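Local structure of beta-lactamase (Sphaerobacter thermophilus, 4EWF) at residues I56-A61 with D123-D128; T101-V106 with L189-K194. The protein probably hydrolyses the amide bond of beta-lactam rings, giving substituted beta-amino acids, as a member of the class A beta-lactamase family. All coordinates share one frame; numbering follows the deposited sequence.

Contact 1: residues I56-A61 with D123-D128; sequences IPLMIA and DLVGLD
Ala-61 and Val-125 bring the two backbones closest, their CA atoms 7.0 Å apart. Residues 56-61 are a run of continuous helix, with Ile-60 N and Ala-61 N bonded to the carbonyls of Ile-56 and Pro-57, whereas residues 123-128 hold a turn between two helices. Gly-126 leaves the first helix with a positive phi (85°) that glycine, with no side chain, adopts without strain, and it stands at the N-cap position of the next.

Val-125, the last residue before that turn, points its side chain at helix 55-67 and reaches it with both methyls. CG1 faces the notch formed by Leu-58 and Ala-61, 4.1 Å from Leu-58 CD1 and 4.2 Å from Ala-61 CB. CG2 lies against the carbonyl end of Ala-61, 3.9 Å from its O. Leu-58 comes in by one methyl: CG is anti to the backbone N (chi1 169°), which carries CD1 across to the valine. Alanine suits its place because a lone methyl lets the branched valine come near the helix backbone. Leu-58 also packs on Thr-118, Leu-121 and Ile-122 of helix 115-125, and on Val-130 of helix 127-136.

This is apolar packing of the C-terminal end of helix 115-125 on helix 55-67, within the helical domain of the class A fold; helix 55-67 begins at Lys-55, which probably belongs to the SxxK motif with Ser-52.

Contact 2: residues T101-V106 with L189-K194; sequences TLEDLV and LAMLEK
Met-191, a selenomethionine, reaches across from helix 182-192 to meet Glu-103 and Val-106, which lie one turn apart on helix 102-111. Its side chain runs at about a right angle to that of Val-106 and obliquely to that of Glu-103. Val-106 offers one methyl, CG1, set anti to the backbone N (chi1 174°); it lies 4.1 Å from Met-191 CG and 4.2 Å from Met-191 CE, so that the valine touches the carbons on both sides of SE.

The methyl end goes on to Glu-103. The bend at chi2 of Met-191 (-66°) is followed by an extended last torsion, and CE arrives beside the glutamate chain, 3.8 Å from Glu-103 CG and 3.6 Å from Glu-103 OE1. Glu-103, partly exposed, suits the edge of the contact: its extended chain lays both CG and OE1 against the methyl. Met-191 and Val-106 are buried, and both also pack on Met-59 and Tyr-63 of helix 55-67.

Helix 102-111 is fixed at its start by a capping box. Thr-101 OG1 accepts from Asp-104 N at 3.1 Å, and Thr-101 N donates in return to Asp-104 OD2 at 3.0 Å, reaching that oxygen from above the carboxylate plane.

Chemically, the junction between the two segments relies on shape and dispersion: a flexible, polarisable selenoether fits against a rigid valine and the CG and carboxylate oxygen of a glutamate, and its nearest contact, methyl to carboxylate oxygen, is van der Waals in kind.

Helix 55-67 joins the two contacts, whose centres lie 14 Å apart. In contact 1 it turns Leu-58 and Ala-61 to Val-125 at the end of helix 115-125; from the same helix Met-59 reaches contact 2, with its SE 3.9 Å from Met-191 CB and its CG 4.0 Å from Val-106 CG1. A second bridge runs between the other segments, where Leu-124 CD1 and Leu-102 CD1 are 3.9 Å apart. Through these contacts the two packings are continuous. The four segments alternate along the chain. Ser-52, Lys-55, Ser-113 and Lys-216 form a probable active-site set; the Leu-58 side chain comes near these residues without touching them.

Contact 1: residues I56-A61 with D123-D128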
loop_
_atom_site.group_PDB
_atom_site.type_symbol
_atom_site.label_atom_id
_atom_site.label_comp_id
_atom_site.label_asym_id
_atom_site.label_seq_id
_atom_site.Cartn_x
_atom_site.Cartn_y
_atom_site.Cartn_z
ATOM N N ILE A 56 -1.074 -5.477 0.499
ATOM C CA ILE A 56 -1.328 -5.243 1.916
ATOM C C ILE A 56 -2.290 -6.283 2.485
ATOM O O ILE A 56 -1.940 -7.015 3.399
ATOM C CB ILE A 56 -1.843 -3.811 2.189
ATOM C CG1 ILE A 56 -0.708 -2.791 1.999
ATOM C CG2 ILE A 56 -2.442 -3.706 3.611
ATOM C CD1 ILE A 56 -1.203 -1.327 2.016
ATOM N N PRO A 57 -3.515 -6.359 1.943
ATOM C CA PRO A 57 -4.402 -7.394 2.478
ATOM C C PRO A 57 -3.855 -8.806 2.262
ATOM O O PRO A 57 -4.185 -9.683 3.043
ATOM C CB PRO A 57 -5.711 -7.183 1.700
ATOM C CG PRO A 57 -5.335 -6.386 0.503
ATOM C CD PRO A 57 -4.182 -5.515 0.934
ATOM N N LEU A 58 -3.042 -9.027 1.230
ATOM C CA LEU A 58 -2.404 -10.339 1.045
ATOM C C LEU A 58 -1.497 -10.656 2.245
ATOM O O LEU A 58 -1.540 -11.754 2.812
ATOM C CB LEU A 58 -1.592 -10.371 -0.262
ATOM C CG LEU A 58 -0.664 -11.583 -0.468
ATOM C CD1 LEU A 58 -1.427 -12.906 -0.486
ATOM C CD2 LEU A 58 0.162 -11.415 -1.740
HETATM N N MSE A 59 -0.669 -9.687 2.628
HETATM C CA MSE A 59 0.183 -9.849 3.801
HETATM C C MSE A 59 -0.658 -10.164 5.042
HETATM O O MSE A 59 -0.305 -11.019 5.848
HETATM C CB MSE A 59 1.000 -8.582 4.047
HETATM C CG MSE A 59 1.854 -8.626 5.320
HETATM SE SE MSE A 59 2.892 -6.986 5.527
HETATM C CE MSE A 59 1.502 -5.676 5.564
ATOM N N ILE A 60 -1.778 -9.463 5.196
ATOM C CA ILE A 60 -2.628 -9.695 6.350
ATOM C C ILE A 60 -3.119 -11.145 6.348
ATOM O O ILE A 60 -3.152 -11.804 7.391
ATOM C CB ILE A 60 -3.807 -8.692 6.407
ATOM C CG1 ILE A 60 -3.262 -7.271 6.593
ATOM C CG2 ILE A 60 -4.753 -9.054 7.551
ATOM C CD1 ILE A 60 -4.311 -6.127 6.382
ATOM N N ALA A 61 -3.490 -11.649 5.174
ATOM C CA ALA A 61 -3.971 -13.031 5.090
ATOM C C ALA A 61 -2.877 -13.989 5.541
ATOM O O ALA A 61 -3.144 -14.971 6.235
ATOM C CB ALA A 61 -4.428 -13.369 3.678
ATOM N N ASP A 123 -0.527 -18.384 -3.930
ATOM C CA ASP A 123 -0.695 -19.840 -4.024
ATOM C C ASP A 123 -0.794 -20.496 -2.643
ATOM O O ASP A 123 -1.488 -21.497 -2.464
ATOM C CB ASP A 123 0.469 -20.484 -4.776
ATOM C CG ASP A 123 0.368 -20.306 -6.287
ATOM O OD1 ASP A 123 -0.735 -19.973 -6.788
ATOM O OD2 ASP A 123 1.398 -20.512 -6.971
ATOM N N LEU A 124 -0.069 -19.965 -1.671
ATOM C CA LEU A 124 -0.024 -20.611 -0.363
ATOM C C LEU A 124 -1.330 -20.393 0.399
ATOM O O LEU A 124 -1.871 -21.302 1.001
ATOM C CB LEU A 124 1.125 -20.045 0.456
ATOM C CG LEU A 124 2.523 -20.500 0.064
ATOM C CD1 LEU A 124 3.519 -19.743 0.900
ATOM C CD2 LEU A 124 2.665 -22.008 0.263
ATOM N N VAL A 125 -1.826 -19.167 0.357
ATOM C CA VAL A 125 -2.964 -18.782 1.171
ATOM C C VAL A 125 -4.278 -18.838 0.372
ATOM O O VAL A 125 -5.350 -19.094 0.927
ATOM C CB VAL A 125 -2.706 -17.400 1.797
ATOM C CG1 VAL A 125 -3.273 -16.272 0.918
ATOM C CG2 VAL A 125 -3.247 -17.346 3.188
ATOM N N GLY A 126 -4.188 -18.653 -0.941
ATOM C CA GLY A 126 -5.364 -18.706 -1.799
ATOM C C GLY A 126 -6.115 -17.384 -1.884
ATOM O O GLY A 126 -6.124 -16.597 -0.929
ATOM N N LEU A 127 -6.746 -17.130 -3.031
ATOM C CA LEU A 127 -7.444 -15.859 -3.244
ATOM C C LEU A 127 -8.556 -15.638 -2.227
ATOM O O LEU A 127 -8.785 -14.518 -1.764
ATOM C CB LEU A 127 -8.031 -15.797 -4.656
ATOM C CG LEU A 127 -7.054 -15.776 -5.836
ATOM C CD1 LEU A 127 -7.820 -15.918 -7.150
ATOM C CD2 LEU A 127 -6.249 -14.504 -5.823
ATOM N N ASP A 128 -9.265 -16.711 -1.892
ATOM C CA ASP A 128 -10.413 -16.585 -1.004
ATOM C C ASP A 128 -10.016 -16.038 0.351
ATOM O O ASP A 128 -10.738 -15.215 0.932
ATOM C CB ASP A 128 -11.127 -17.929 -0.855
ATOM C CG ASP A 128 -11.995 -18.252 -2.056
ATOM O OD1 ASP A 128 -11.505 -18.929 -2.987
ATOM O OD2 ASP A 128 -13.169 -17.823 -2.070
#

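Contact 2: residues T101-V106 with L189-K194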
loop_
_atom_site.group_PDB
_atom_site.type_symbol
_atom_site.label_atom_id
_atom_site.label_comp_id
_atom_site.label_asym_id
_atom_site.label_seq_id
_atom_site.Cartn_x
_atom_site.Cartn_y
_atom_site.Cartn_z
ATOM N N THR A 101 12.301 -18.502 2.734
ATOM C CA THR A 101 11.367 -18.756 3.819
ATOM C C THR A 101 10.114 -17.945 3.555
ATOM O O THR A 101 10.117 -17.033 2.720
ATOM C CB THR A 101 11.919 -18.352 5.203
ATOM O OG1 THR A 101 12.272 -16.962 5.185
ATOM C CG2 THR A 101 13.125 -19.205 5.602
ATOM N N LEU A 102 9.039 -18.288 4.253
ATOM C CA LEU A 102 7.809 -17.516 4.159
ATOM C C LEU A 102 8.089 -16.050 4.502
ATOM O O LEU A 102 7.575 -15.147 3.853
ATOM C CB LEU A 102 6.755 -18.099 5.113
ATOM C CG LEU A 102 5.404 -17.372 5.135
ATOM C CD1 LEU A 102 4.785 -17.351 3.755
ATOM C CD2 LEU A 102 4.441 -18.020 6.137
ATOM N N GLU A 103 8.914 -15.801 5.515
ATOM C CA GLU A 103 9.221 -14.412 5.862
ATOM C C GLU A 103 9.972 -13.682 4.734
ATOM O O GLU A 103 9.666 -12.523 4.433
ATOM C CB GLU A 103 9.966 -14.298 7.205
ATOM C CG GLU A 103 10.233 -12.847 7.602
ATOM C CD GLU A 103 10.505 -12.657 9.095
ATOM O OE1 GLU A 103 10.229 -11.553 9.615
ATOM O OE2 GLU A 103 11.000 -13.598 9.740
ATOM N N ASP A 104 10.933 -14.353 4.097
ATOM C CA ASP A 104 11.600 -13.774 2.933
ATOM C C ASP A 104 10.558 -13.321 1.899
ATOM O O ASP A 104 10.653 -12.227 1.336
ATOM C CB ASP A 104 12.511 -14.794 2.228
ATOM C CG ASP A 104 13.734 -15.201 3.060
ATOM O OD1 ASP A 104 14.125 -14.479 4.007
ATOM O OD2 ASP A 104 14.310 -16.266 2.732
ATOM N N LEU A 105 9.578 -14.181 1.625
ATOM C CA LEU A 105 8.572 -13.861 0.608
ATOM C C LEU A 105 7.751 -12.622 0.957
ATOM O O LEU A 105 7.463 -11.792 0.084
ATOM C CB LEU A 105 7.653 -15.054 0.343
ATOM C CG LEU A 105 8.289 -16.338 -0.201
ATOM C CD1 LEU A 105 7.179 -17.314 -0.584
ATOM C CD2 LEU A 105 9.171 -16.053 -1.395
ATOM N N VAL A 106 7.352 -12.510 2.220
ATOM C CA VAL A 106 6.603 -11.337 2.670
ATOM C C VAL A 106 7.472 -10.100 2.497
ATOM O O VAL A 106 7.023 -9.081 1.971
ATOM C CB VAL A 106 6.164 -11.481 4.155
ATOM C CG1 VAL A 106 5.501 -10.196 4.660
ATOM C CG2 VAL A 106 5.208 -12.653 4.286
ATOM N N LEU A 189 3.506 -3.724 10.384
ATOM C CA LEU A 189 3.852 -2.303 10.326
ATOM C C LEU A 189 5.359 -2.140 10.137
ATOM O O LEU A 189 5.815 -1.257 9.403
ATOM C CB LEU A 189 3.393 -1.589 11.600
ATOM C CG LEU A 189 1.875 -1.395 11.713
ATOM C CD1 LEU A 189 1.489 -0.972 13.129
ATOM C CD2 LEU A 189 1.380 -0.390 10.688
ATOM N N ALA A 190 6.133 -2.984 10.813
ATOM C CA ALA A 190 7.568 -3.018 10.580
ATOM C C ALA A 190 7.927 -3.414 9.131
ATOM O O ALA A 190 8.921 -2.934 8.583
ATOM C CB ALA A 190 8.267 -3.938 11.606
HETATM N N MSE A 191 7.142 -4.293 8.508
HETATM C CA MSE A 191 7.378 -4.623 7.094
HETATM C C MSE A 191 7.155 -3.389 6.214
HETATM O O MSE A 191 7.968 -3.085 5.339
HETATM C CB MSE A 191 6.454 -5.742 6.603
HETATM C CG MSE A 191 6.863 -7.128 7.020
HETATM SE SE MSE A 191 8.576 -7.667 6.196
HETATM C CE MSE A 191 8.774 -9.394 7.104
ATOM N N LEU A 192 6.030 -2.702 6.423
ATOM C CA LEU A 192 5.733 -1.493 5.650
ATOM C C LEU A 192 6.834 -0.444 5.797
ATOM O O LEU A 192 7.115 0.299 4.860
ATOM C CB LEU A 192 4.366 -0.907 6.035
ATOM C CG LEU A 192 3.200 -1.799 5.608
ATOM C CD1 LEU A 192 1.906 -1.337 6.251
ATOM C CD2 LEU A 192 3.075 -1.823 4.070
ATOM N N GLU A 193 7.481 -0.411 6.955
ATOM C CA GLU A 193 8.579 0.528 7.173
ATOM C C GLU A 193 9.779 0.201 6.273
ATOM O O GLU A 193 10.658 1.034 6.063
ATOM C CB GLU A 193 8.995 0.558 8.649
ATOM C CG GLU A 193 7.923 1.166 9.563
ATOM C CD GLU A 193 8.260 1.086 11.056
ATOM O OE1 GLU A 193 9.457 1.118 11.413
ATOM O OE2 GLU A 193 7.311 1.006 11.873
ATOM N N LYS A 194 9.806 -1.010 5.731
ATOM C CA LYS A 194 10.929 -1.414 4.883
ATOM C C LYS A 194 10.728 -1.053 3.400
ATOM O O LYS A 194 11.568 -1.364 2.554
ATOM C CB LYS A 194 11.238 -2.901 5.103
ATOM C CG LYS A 194 11.793 -3.129 6.519
ATOM C CD LYS A 194 12.387 -4.493 6.699
ATOM C CE LYS A 194 13.039 -4.608 8.070
ATOM N NZ LYS A 194 12.073 -4.263 9.149
#